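Local atomic coordinates of nisin immunity protein (Lactococcus lactis subsp. lactis, PDB entry 5XHB), a protein that takes part in immunity against nisin supplied from outside, as a lipoprotein of the cell membrane. Residues 26-36 against 90-100; 165-176 against 189-197. One frame throughout, in Å; residues are numbered along the deposited sequence.

Contact 1 (26-36 against 90-100); sequences SYFVTDKEIPQ and RYYKILPESDK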
loop_
_atom_site.group_PDB
_atom_site.type_symbol
_atom_site.label_atom_id
_atom_site.label_comp_id
_atom_site.label_asym_id
_atom_site.label_seq_id
_atom_site.Cartn_x
_atom_site.Cartn_y
_atom_site.Cartn_z
ATOM N N SER A 26 -10.661 -15.219 3.190
ATOM C CA SER A 26 -9.649 -14.479 2.449
ATOM C C SER A 26 -8.754 -13.644 3.361
ATOM O O SER A 26 -9.246 -12.876 4.193
ATOM C CB SER A 26 -10.313 -13.577 1.408
ATOM O OG SER A 26 -11.009 -14.359 0.448
ATOM N N TYR A 27 -7.445 -13.782 3.163
ATOM C CA TYR A 27 -6.431 -13.091 3.962
ATOM C C TYR A 27 -5.398 -12.423 3.080
ATOM O O TYR A 27 -5.251 -12.785 1.909
ATOM C CB TYR A 27 -5.686 -14.072 4.867
ATOM C CG TYR A 27 -6.511 -14.796 5.888
ATOM C CD1 TYR A 27 -6.684 -14.272 7.167
ATOM C CD2 TYR A 27 -7.082 -16.032 5.594
ATOM C CE1 TYR A 27 -7.418 -14.940 8.117
ATOM C CE2 TYR A 27 -7.821 -16.714 6.541
ATOM C CZ TYR A 27 -7.992 -16.161 7.796
ATOM O OH TYR A 27 -8.724 -16.842 8.735
ATOM N N PHE A 28 -4.615 -11.507 3.650
ATOM C CA PHE A 28 -3.384 -11.115 2.974
ATOM C C PHE A 28 -2.187 -11.116 3.923
ATOM O O PHE A 28 -2.331 -10.981 5.133
ATOM C CB PHE A 28 -3.527 -9.746 2.284
ATOM C CG PHE A 28 -3.645 -8.550 3.224
ATOM C CD1 PHE A 28 -4.807 -8.315 3.944
ATOM C CD2 PHE A 28 -2.608 -7.626 3.313
ATOM C CE1 PHE A 28 -4.919 -7.190 4.777
ATOM C CE2 PHE A 28 -2.702 -6.499 4.127
ATOM C CZ PHE A 28 -3.859 -6.274 4.859
ATOM N N VAL A 29 -1.000 -11.324 3.366
ATOM C CA VAL A 29 0.227 -11.172 4.144
ATOM C C VAL A 29 0.546 -9.688 4.290
ATOM O O VAL A 29 0.683 -8.972 3.293
ATOM C CB VAL A 29 1.429 -11.876 3.490
ATOM C CG1 VAL A 29 2.609 -11.939 4.467
ATOM C CG2 VAL A 29 1.034 -13.289 3.028
ATOM N N THR A 30 0.675 -9.237 5.531
ATOM C CA THR A 30 0.979 -7.843 5.821
ATOM C C THR A 30 2.475 -7.591 5.887
ATOM O O THR A 30 3.276 -8.526 5.855
ATOM C CB THR A 30 0.410 -7.397 7.168
ATOM O OG1 THR A 30 1.178 -8.020 8.204
ATOM C CG2 THR A 30 -1.062 -7.802 7.314
ATOM N N ASP A 31 2.835 -6.317 6.039
ATOM C CA ASP A 31 4.231 -5.927 6.209
ATOM C C ASP A 31 4.600 -5.832 7.697
ATOM O O ASP A 31 5.664 -5.306 8.049
ATOM C CB ASP A 31 4.492 -4.585 5.523
ATOM C CG ASP A 31 5.983 -4.359 5.224
ATOM O OD1 ASP A 31 6.657 -5.319 4.808
ATOM O OD2 ASP A 31 6.468 -3.221 5.413
ATOM N N LYS A 32 3.713 -6.320 8.566
ATOM C CA LYS A 32 3.963 -6.344 10.013
ATOM C C LYS A 32 4.796 -7.558 10.411
ATOM O O LYS A 32 4.274 -8.662 10.483
ATOM C CB LYS A 32 2.642 -6.359 10.789
ATOM C CG LYS A 32 1.770 -5.147 10.534
ATOM C CD LYS A 32 2.224 -3.929 11.368
ATOM C CE LYS A 32 1.305 -2.729 11.097
ATOM N NZ LYS A 32 1.434 -1.591 12.081
ATOM N N GLU A 33 6.081 -7.361 10.691
ATOM C CA GLU A 33 6.929 -8.502 11.032
ATOM C C GLU A 33 6.708 -8.921 12.478
ATOM O O GLU A 33 6.540 -8.079 13.366
ATOM C CB GLU A 33 8.410 -8.172 10.787
ATOM C CG GLU A 33 9.361 -9.264 11.262
ATOM C CD GLU A 33 10.822 -8.979 10.939
ATOM O OE1 GLU A 33 11.126 -7.906 10.376
ATOM O OE2 GLU A 33 11.666 -9.845 11.248
ATOM N N ILE A 34 6.678 -10.229 12.705
ATOM C CA ILE A 34 6.560 -10.796 14.045
ATOM C C ILE A 34 7.899 -11.396 14.480
ATOM O O ILE A 34 8.420 -12.279 13.800
ATOM C CB ILE A 34 5.489 -11.906 14.091
ATOM C CG1 ILE A 34 4.154 -11.409 13.529
ATOM C CG2 ILE A 34 5.331 -12.462 15.503
ATOM C CD1 ILE A 34 3.603 -10.218 14.252
ATOM N N PRO A 35 8.456 -10.936 15.612
ATOM C CA PRO A 35 9.727 -11.525 16.062
ATOM C C PRO A 35 9.571 -13.006 16.375
ATOM O O PRO A 35 8.509 -13.430 16.840
ATOM C CB PRO A 35 10.066 -10.731 17.334
ATOM C CG PRO A 35 9.203 -9.499 17.284
ATOM C CD PRO A 35 7.950 -9.928 16.562
ATOM N N GLN A 36 10.619 -13.784 16.129
ATOM C CA GLN A 36 10.553 -15.232 16.285
ATOM C C GLN A 36 10.132 -15.620 17.697
ATOM O O GLN A 36 9.462 -16.626 17.897
ATOM C CB GLN A 36 11.907 -15.864 15.940
ATOM C CG GLN A 36 11.822 -17.303 15.449
ATOM C CD GLN A 36 11.848 -18.307 16.577
ATOM O OE1 GLN A 36 12.191 -17.973 17.711
ATOM N NE2 GLN A 36 11.497 -19.550 16.272
ATOM N N ARG A 90 11.803 -14.879 8.070
ATOM C CA ARG A 90 11.029 -14.056 8.993
ATOM C C ARG A 90 9.604 -14.565 9.134
ATOM O O ARG A 90 9.233 -15.570 8.535
ATOM C CB ARG A 90 11.006 -12.604 8.524
ATOM C CG ARG A 90 12.369 -11.927 8.564
ATOM C CD ARG A 90 12.471 -10.916 7.444
ATOM N NE ARG A 90 13.627 -10.045 7.585
ATOM C CZ ARG A 90 13.669 -8.792 7.145
ATOM N NH1 ARG A 90 12.614 -8.263 6.542
ATOM N NH2 ARG A 90 14.763 -8.063 7.317
ATOM N N TYR A 91 8.823 -13.846 9.934
ATOM C CA TYR A 91 7.401 -14.119 10.117
ATOM C C TYR A 91 6.618 -12.829 9.935
ATOM O O TYR A 91 7.006 -11.787 10.466
ATOM C CB TYR A 91 7.121 -14.691 11.501
ATOM C CG TYR A 91 7.904 -15.946 11.817
ATOM C CD1 TYR A 91 9.200 -15.870 12.313
ATOM C CD2 TYR A 91 7.338 -17.200 11.641
ATOM C CE1 TYR A 91 9.914 -17.010 12.619
ATOM C CE2 TYR A 91 8.047 -18.349 11.945
ATOM C CZ TYR A 91 9.335 -18.245 12.432
ATOM O OH TYR A 91 10.046 -19.387 12.735
ATOM N N TYR A 92 5.520 -12.892 9.190
ATOM C CA TYR A 92 4.732 -11.692 8.959
ATOM C C TYR A 92 3.280 -11.963 9.278
ATOM O O TYR A 92 2.744 -13.008 8.907
ATOM C CB TYR A 92 4.893 -11.207 7.515
ATOM C CG TYR A 92 6.215 -10.521 7.268
ATOM C CD1 TYR A 92 7.329 -11.242 6.858
ATOM C CD2 TYR A 92 6.351 -9.145 7.462
ATOM C CE1 TYR A 92 8.547 -10.610 6.649
ATOM C CE2 TYR A 92 7.556 -8.509 7.242
ATOM C CZ TYR A 92 8.650 -9.247 6.839
ATOM O OH TYR A 92 9.854 -8.623 6.625
ATOM N N LYS A 93 2.658 -11.023 9.985
ATOM C CA LYS A 93 1.255 -11.149 10.365
ATOM C C LYS A 93 0.390 -11.270 9.124
ATOM O O LYS A 93 0.687 -10.649 8.105
ATOM C CB LYS A 93 0.816 -9.929 11.195
ATOM C CG LYS A 93 -0.593 -10.030 11.793
ATOM C CD LYS A 93 -0.991 -8.724 12.550
ATOM C CE LYS A 93 -0.153 -8.491 13.793
ATOM N NZ LYS A 93 -0.425 -7.153 14.460
ATOM N N ILE A 94 -0.659 -12.082 9.206
ATOM C CA ILE A 94 -1.661 -12.119 8.151
ATOM C C ILE A 94 -2.946 -11.518 8.723
ATOM O O ILE A 94 -3.194 -11.606 9.927
ATOM C CB ILE A 94 -1.930 -13.547 7.615
ATOM C CG1 ILE A 94 -2.449 -14.472 8.724
ATOM C CG2 ILE A 94 -0.684 -14.115 6.907
ATOM C CD1 ILE A 94 -3.075 -15.761 8.209
ATOM N N LEU A 95 -3.740 -10.896 7.858
ATOM C CA LEU A 95 -4.986 -10.252 8.268
ATOM C C LEU A 95 -6.076 -10.576 7.262
ATOM O O LEU A 95 -5.783 -10.845 6.105
ATOM C CB LEU A 95 -4.801 -8.725 8.367
ATOM C CG LEU A 95 -4.010 -8.140 9.544
ATOM C CD1 LEU A 95 -3.847 -6.623 9.401
ATOM C CD2 LEU A 95 -4.664 -8.492 10.898
ATOM N N PRO A 96 -7.345 -10.534 7.695
ATOM C CA PRO A 96 -8.451 -10.670 6.739
ATOM C C PRO A 96 -8.394 -9.552 5.699
ATOM O O PRO A 96 -7.889 -8.468 5.995
ATOM C CB PRO A 96 -9.717 -10.533 7.610
ATOM C CG PRO A 96 -9.250 -10.617 9.037
ATOM C CD PRO A 96 -7.796 -10.269 9.072
ATOM N N GLU A 97 -8.908 -9.808 4.506
ATOM C CA GLU A 97 -8.915 -8.812 3.439
ATOM C C GLU A 97 -9.763 -7.597 3.778
ATOM O O GLU A 97 -9.601 -6.537 3.178
ATOM C CB GLU A 97 -9.416 -9.441 2.129
ATOM C CG GLU A 97 -8.442 -10.443 1.510
ATOM C CD GLU A 97 -7.243 -9.783 0.837
ATOM O OE1 GLU A 97 -7.043 -8.571 1.029
ATOM O OE2 GLU A 97 -6.506 -10.477 0.098
ATOM N N SER A 98 -10.655 -7.735 4.755
ATOM C CA SER A 98 -11.411 -6.583 5.240
ATOM C C SER A 98 -10.496 -5.480 5.784
ATOM O O SER A 98 -10.909 -4.318 5.903
ATOM C CB SER A 98 -12.394 -7.019 6.322
ATOM O OG SER A 98 -11.693 -7.451 7.473
ATOM N N ASP A 99 -9.248 -5.843 6.094
ATOM C CA ASP A 99 -8.265 -4.898 6.608
ATOM C C ASP A 99 -7.320 -4.312 5.532
ATOM O O ASP A 99 -6.384 -3.584 5.870
ATOM C CB ASP A 99 -7.406 -5.558 7.692
ATOM C CG ASP A 99 -8.183 -5.870 8.965
ATOM O OD1 ASP A 99 -9.223 -5.231 9.209
ATOM O OD2 ASP A 99 -7.741 -6.752 9.733
ATOM N N LYS A 100 -7.543 -4.632 4.259
ATOM C CA LYS A 100 -6.637 -4.156 3.216
ATOM C C LYS A 100 -6.654 -2.637 3.210
ATOM O O LYS A 100 -7.689 -2.028 3.462
ATOM C CB LYS A 100 -7.020 -4.702 1.837
ATOM C CG LYS A 100 -8.371 -4.274 1.341
ATOM C CD LYS A 100 -8.551 -4.561 -0.158
ATOM C CE LYS A 100 -8.513 -6.035 -0.472
ATOM N NZ LYS A 100 -8.633 -6.295 -1.950
HETATM O O HOH W 1 10.474 -12.330 11.936
HETATM O O HOH W 2 10.282 -6.486 7.770
#
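F28 pushes the CE1 edge of its ring against the start of the turn that follows strand 90-96, with CE1 3.5 Å from P96 O. The same ring reaches L95 CB and the backbone of D99 and K100. Its CG stands between the backbone N and the carbonyl carbon (chi1 69°), which turns the ring toward residues 96-100. The E97 carboxylate crosses F28, its plane 20° from that of the ring.

The motif is an antiparallel strand pair interrupted by a beta bulge. Strands 25-33 and 90-96 are neighbours in the N-terminal antiparallel sheet. F28 and L95 exchange two backbone hydrogen bonds. Between the V29-I94 and E33-Y92 pairs the register slips by two residues, where the chain turns a corner at D31.

T30 holds the corner. Its N and OG1 both donate to K93 O, with OG1 at 2.7 Å and above the carbonyl plane. OG1 also accepts from K32 N, forming an ST turn. T30 CG2 touches L95 CD1. D31 runs alongside Y92, its carboxylate nearly parallel to the ring but set off from its plane; OD1 is held by N110 and the backbone of R107.

V29, I94, Y92 and E33 share one face of the sheet. V29 CG1 packs on Y92 CB at 3.9 Å. E33 is fully extended, and its CB meets Y92 CE2. Its OE1 lies above the R90 guanidinium near its rim, 4.1 Å from NH1; no N-H points at it, so this link is one of charge. E33 OE2 packs against R90 CG at 3.5 Å. R90 NH1 donates instead to Y92 OH. I34 N donates to Y91 O at 2.7 Å, and their CB atoms pack together. One water donates to both E33 OE2 and I34 O and accepts from Y91 N at 3.0 Å.

Contact 2 (165-176 against 189-197); sequences DSVSGKSIPRSE and QSRTEWDYG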
loop_
_atom_site.group_PDB
_atom_site.type_symbol
_atom_site.label_atom_id
_atom_site.label_comp_id
_atom_site.label_asym_id
_atom_site.label_seq_id
_atom_site.Cartn_x
_atom_site.Cartn_y
_atom_site.Cartn_z
ATOM N N ASP A 165 -0.297 26.502 -11.965
ATOM C CA ASP A 165 -1.042 26.844 -13.166
ATOM C C ASP A 165 -2.284 25.984 -13.237
ATOM O O ASP A 165 -2.189 24.764 -13.199
ATOM C CB ASP A 165 -0.182 26.631 -14.414
ATOM C CG ASP A 165 -0.836 27.173 -15.664
ATOM O OD1 ASP A 165 -1.894 26.633 -16.057
ATOM O OD2 ASP A 165 -0.291 28.137 -16.245
ATOM N N SER A 166 -3.447 26.611 -13.358
ATOM C CA SER A 166 -4.709 25.872 -13.304
ATOM C C SER A 166 -4.853 24.823 -14.399
ATOM O O SER A 166 -5.517 23.807 -14.207
ATOM C CB SER A 166 -5.885 26.839 -13.378
ATOM O OG SER A 166 -5.853 27.743 -12.294
ATOM N N VAL A 167 -4.234 25.066 -15.549
ATOM C CA VAL A 167 -4.358 24.149 -16.672
ATOM C C VAL A 167 -3.266 23.077 -16.686
ATOM O O VAL A 167 -3.563 21.902 -16.858
ATOM C CB VAL A 167 -4.332 24.907 -18.017
ATOM C CG1 VAL A 167 -4.307 23.921 -19.200
ATOM C CG2 VAL A 167 -5.521 25.840 -18.119
ATOM N N SER A 168 -2.013 23.471 -16.478
ATOM C CA SER A 168 -0.896 22.535 -16.607
ATOM C C SER A 168 -0.498 21.808 -15.323
ATOM O O SER A 168 0.199 20.792 -15.377
ATOM C CB SER A 168 0.335 23.256 -17.139
ATOM O OG SER A 168 0.893 24.134 -16.158
ATOM N N GLY A 169 -0.881 22.360 -14.172
ATOM C CA GLY A 169 -0.504 21.769 -12.902
ATOM C C GLY A 169 0.889 22.105 -12.400
ATOM O O GLY A 169 1.294 21.632 -11.339
ATOM N N LYS A 170 1.635 22.919 -13.149
ATOM C CA LYS A 170 3.004 23.238 -12.762
ATOM C C LYS A 170 3.021 24.244 -11.629
ATOM O O LYS A 170 2.382 25.285 -11.717
ATOM C CB LYS A 170 3.799 23.784 -13.949
ATOM C CG LYS A 170 3.940 22.810 -15.100
ATOM C CD LYS A 170 4.846 23.390 -16.199
ATOM C CE LYS A 170 5.026 22.383 -17.319
ATOM N NZ LYS A 170 5.892 22.871 -18.466
ATOM N N SER A 171 3.779 23.945 -10.580
ATOM C CA SER A 171 3.760 24.786 -9.398
ATOM C C SER A 171 4.529 26.058 -9.617
ATOM O O SER A 171 5.435 26.139 -10.449
ATOM C CB SER A 171 4.341 24.062 -8.187
ATOM O OG SER A 171 5.664 23.669 -8.460
ATOM N N ILE A 172 4.158 27.049 -8.829
ATOM C CA ILE A 172 4.764 28.367 -8.850
ATOM C C ILE A 172 5.471 28.575 -7.516
ATOM O O ILE A 172 4.878 28.330 -6.460
ATOM C CB ILE A 172 3.687 29.431 -9.095
ATOM C CG1 ILE A 172 3.093 29.217 -10.486
ATOM C CG2 ILE A 172 4.254 30.838 -8.936
ATOM C CD1 ILE A 172 1.689 29.690 -10.639
ATOM N N PRO A 173 6.751 28.984 -7.552
ATOM C CA PRO A 173 7.510 29.121 -6.301
ATOM C C PRO A 173 6.960 30.236 -5.423
ATOM O O PRO A 173 6.434 31.218 -5.938
ATOM C CB PRO A 173 8.937 29.441 -6.776
ATOM C CG PRO A 173 8.777 29.958 -8.175
ATOM C CD PRO A 173 7.585 29.242 -8.744
ATOM N N ARG A 174 7.093 30.082 -4.110
ATOM C CA ARG A 174 6.520 31.032 -3.166
ATOM C C ARG A 174 6.971 32.463 -3.416
ATOM O O ARG A 174 6.223 33.411 -3.165
ATOM C CB ARG A 174 6.873 30.639 -1.737
ATOM C CG ARG A 174 6.255 31.537 -0.711
ATOM C CD ARG A 174 6.764 31.196 0.659
ATOM N NE ARG A 174 6.012 30.101 1.243
ATOM C CZ ARG A 174 4.865 30.258 1.892
ATOM N NH1 ARG A 174 4.336 31.464 2.022
ATOM N NH2 ARG A 174 4.241 29.205 2.399
ATOM N N SER A 175 8.193 32.613 -3.916
ATOM C CA SER A 175 8.756 33.937 -4.167
ATOM C C SER A 175 8.002 34.705 -5.261
ATOM O O SER A 175 8.181 35.915 -5.410
ATOM C CB SER A 175 10.235 33.819 -4.532
ATOM O OG SER A 175 10.417 33.032 -5.698
ATOM N N GLU A 176 7.151 34.013 -6.014
ATOM C CA GLU A 176 6.392 34.662 -7.082
ATOM C C GLU A 176 4.889 34.723 -6.814
ATOM O O GLU A 176 4.119 35.067 -7.708
ATOM C CB GLU A 176 6.623 33.942 -8.406
ATOM C CG GLU A 176 8.075 33.724 -8.758
ATOM C CD GLU A 176 8.241 32.819 -9.968
ATOM O OE1 GLU A 176 7.209 32.351 -10.501
ATOM O OE2 GLU A 176 9.399 32.576 -10.382
ATOM N N GLN A 189 -2.083 33.887 -17.255
ATOM C CA GLN A 189 -2.005 32.650 -16.476
ATOM C C GLN A 189 -3.041 32.614 -15.352
ATOM O O GLN A 189 -3.118 33.528 -14.531
ATOM C CB GLN A 189 -0.606 32.468 -15.876
ATOM C CG GLN A 189 -0.498 31.246 -14.959
ATOM C CD GLN A 189 0.892 31.032 -14.391
ATOM O OE1 GLN A 189 1.383 31.833 -13.588
ATOM N NE2 GLN A 189 1.534 29.937 -14.797
ATOM N N SER A 190 -3.837 31.555 -15.325
ATOM C CA SER A 190 -4.730 31.306 -14.203
ATOM C C SER A 190 -4.005 30.453 -13.170
ATOM O O SER A 190 -3.269 29.532 -13.523
ATOM C CB SER A 190 -6.008 30.622 -14.670
ATOM O OG SER A 190 -6.773 30.160 -13.570
ATOM N N ARG A 191 -4.205 30.768 -11.891
ATOM C CA ARG A 191 -3.546 30.030 -10.816
ATOM C C ARG A 191 -4.554 29.401 -9.849
ATOM O O ARG A 191 -5.642 29.930 -9.626
ATOM C CB ARG A 191 -2.587 30.947 -10.054
ATOM C CG ARG A 191 -1.418 31.477 -10.890
ATOM C CD ARG A 191 -0.587 32.484 -10.098
ATOM N NE ARG A 191 0.681 32.786 -10.757
ATOM C CZ ARG A 191 1.614 33.590 -10.254
ATOM N NH1 ARG A 191 1.431 34.176 -9.080
ATOM N NH2 ARG A 191 2.739 33.806 -10.924
ATOM N N THR A 192 -4.174 28.269 -9.271
ATOM C CA THR A 192 -5.021 27.565 -8.319
ATOM C C THR A 192 -4.190 27.255 -7.087
ATOM O O THR A 192 -3.051 26.805 -7.229
ATOM C CB THR A 192 -5.579 26.261 -8.935
ATOM O OG1 THR A 192 -6.429 26.591 -10.041
ATOM C CG2 THR A 192 -6.368 25.456 -7.914
ATOM N N GLU A 193 -4.728 27.512 -5.895
ATOM C CA GLU A 193 -4.050 27.090 -4.670
ATOM C C GLU A 193 -4.727 25.872 -4.054
ATOM O O GLU A 193 -5.937 25.871 -3.801
ATOM C CB GLU A 193 -3.995 28.207 -3.618
ATOM C CG GLU A 193 -3.362 27.700 -2.303
ATOM C CD GLU A 193 -3.115 28.781 -1.246
ATOM O OE1 GLU A 193 -2.998 29.971 -1.590
ATOM O OE2 GLU A 193 -3.041 28.426 -0.052
ATOM N N TRP A 194 -3.931 24.835 -3.798
ATOM C CA TRP A 194 -4.407 23.686 -3.037
ATOM C C TRP A 194 -3.666 23.608 -1.728
ATOM O O TRP A 194 -2.445 23.723 -1.697
ATOM C CB TRP A 194 -4.204 22.382 -3.801
ATOM C CG TRP A 194 -5.243 22.096 -4.826
ATOM C CD1 TRP A 194 -6.250 22.924 -5.262
ATOM C CD2 TRP A 194 -5.393 20.867 -5.534
ATOM N NE1 TRP A 194 -7.003 22.274 -6.228
ATOM C CE2 TRP A 194 -6.497 21.010 -6.403
ATOM C CE3 TRP A 194 -4.691 19.659 -5.527
ATOM C CZ2 TRP A 194 -6.921 19.981 -7.251
ATOM C CZ3 TRP A 194 -5.115 18.637 -6.368
ATOM C CH2 TRP A 194 -6.224 18.807 -7.214
ATOM N N ASP A 195 -4.416 23.407 -0.651
ATOM C CA ASP A 195 -3.824 23.216 0.658
ATOM C C ASP A 195 -4.040 21.751 1.011
ATOM O O ASP A 195 -5.175 21.301 1.078
ATOM C CB ASP A 195 -4.468 24.158 1.680
ATOM C CG ASP A 195 -4.371 25.625 1.246
ATOM O OD1 ASP A 195 -3.288 26.014 0.767
ATOM O OD2 ASP A 195 -5.369 26.375 1.348
ATOM N N TYR A 196 -2.952 21.012 1.189
ATOM C CA TYR A 196 -3.019 19.551 1.305
ATOM C C TYR A 196 -2.963 19.133 2.761
ATOM O O TYR A 196 -2.001 19.471 3.475
ATOM C CB TYR A 196 -1.864 18.879 0.564
ATOM C CG TYR A 196 -1.697 19.253 -0.893
ATOM C CD1 TYR A 196 -1.284 20.529 -1.263
ATOM C CD2 TYR A 196 -1.881 18.308 -1.893
ATOM C CE1 TYR A 196 -1.099 20.869 -2.605
ATOM C CE2 TYR A 196 -1.704 18.644 -3.245
ATOM C CZ TYR A 196 -1.299 19.930 -3.582
ATOM O OH TYR A 196 -1.115 20.281 -4.902
ATOM N N GLY A 197 -3.965 18.380 3.196
ATOM C CA GLY A 197 -4.039 17.968 4.586
ATOM C C GLY A 197 -3.657 16.511 4.802
ATOM O O GLY A 197 -2.578 16.071 4.401
HETATM O O HOH W 3 -3.690 28.679 -16.796
HETATM O O HOH W 4 3.278 27.461 -13.734
#
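S166 OG meets two hydroxyls of the other segment, S190 OG at 2.9 Å and T192 OG1 at 2.6 Å. Both pairs are hydrogen bonds. With OG anti to the carbonyl carbon (chi1 -60°), the S166 hydroxyl faces both partners. S166 N donates to S190 O in a nearly straight bond, from above the carbonyl plane.

Both carboxylate oxygens of D165 are used. OD2 accepts from Q189 NE2 at 2.9 Å on its anti side, and the amide and carboxylate planes stand 72° apart. OD1 accepts from V167 N, an Asx turn, and from S168 N, which extends it to an Asx motif. It also takes a water that accepts from S190 N. These bonds lie where edge strand 151-165 ends, beside the start of its antiparallel neighbour 191-202 in the C-terminal sheet; D165 and R191 form a non-hydrogen-bonded pair.

R191 reaches the other way. Its NE donates to Q189 OE1 in the guanidinium plane, so both ends of that amide are engaged. NH1 donates to E176 O at 3.1 Å, tilted somewhat from the guanidinium plane. I172 crosses the arginine at about a right angle: CD1 lies 3.3 Å from NE, and CG2 sits over one face of the guanidinium, toward its rim.

How the contacts relate
Contact 1 and contact 2 belong to separate antiparallel sheets, one in each half of the chain. Their centres are 40 Å apart, on opposite sides of the chain's centre, and their nearest atoms are about 19 Å apart. They do not touch. Along the sequence they follow in series. Contact 1 joins two interior strands of its sheet and is partly buried, about 13 Å between its centre and that of the chain. Contact 2 lies at the surface, about 28 Å from centre to centre, within the Spa1 C-terminal family region. A sulfate, probably from the crystallisation liquor, lies about 6 Å from the F28 side chain in contact 1.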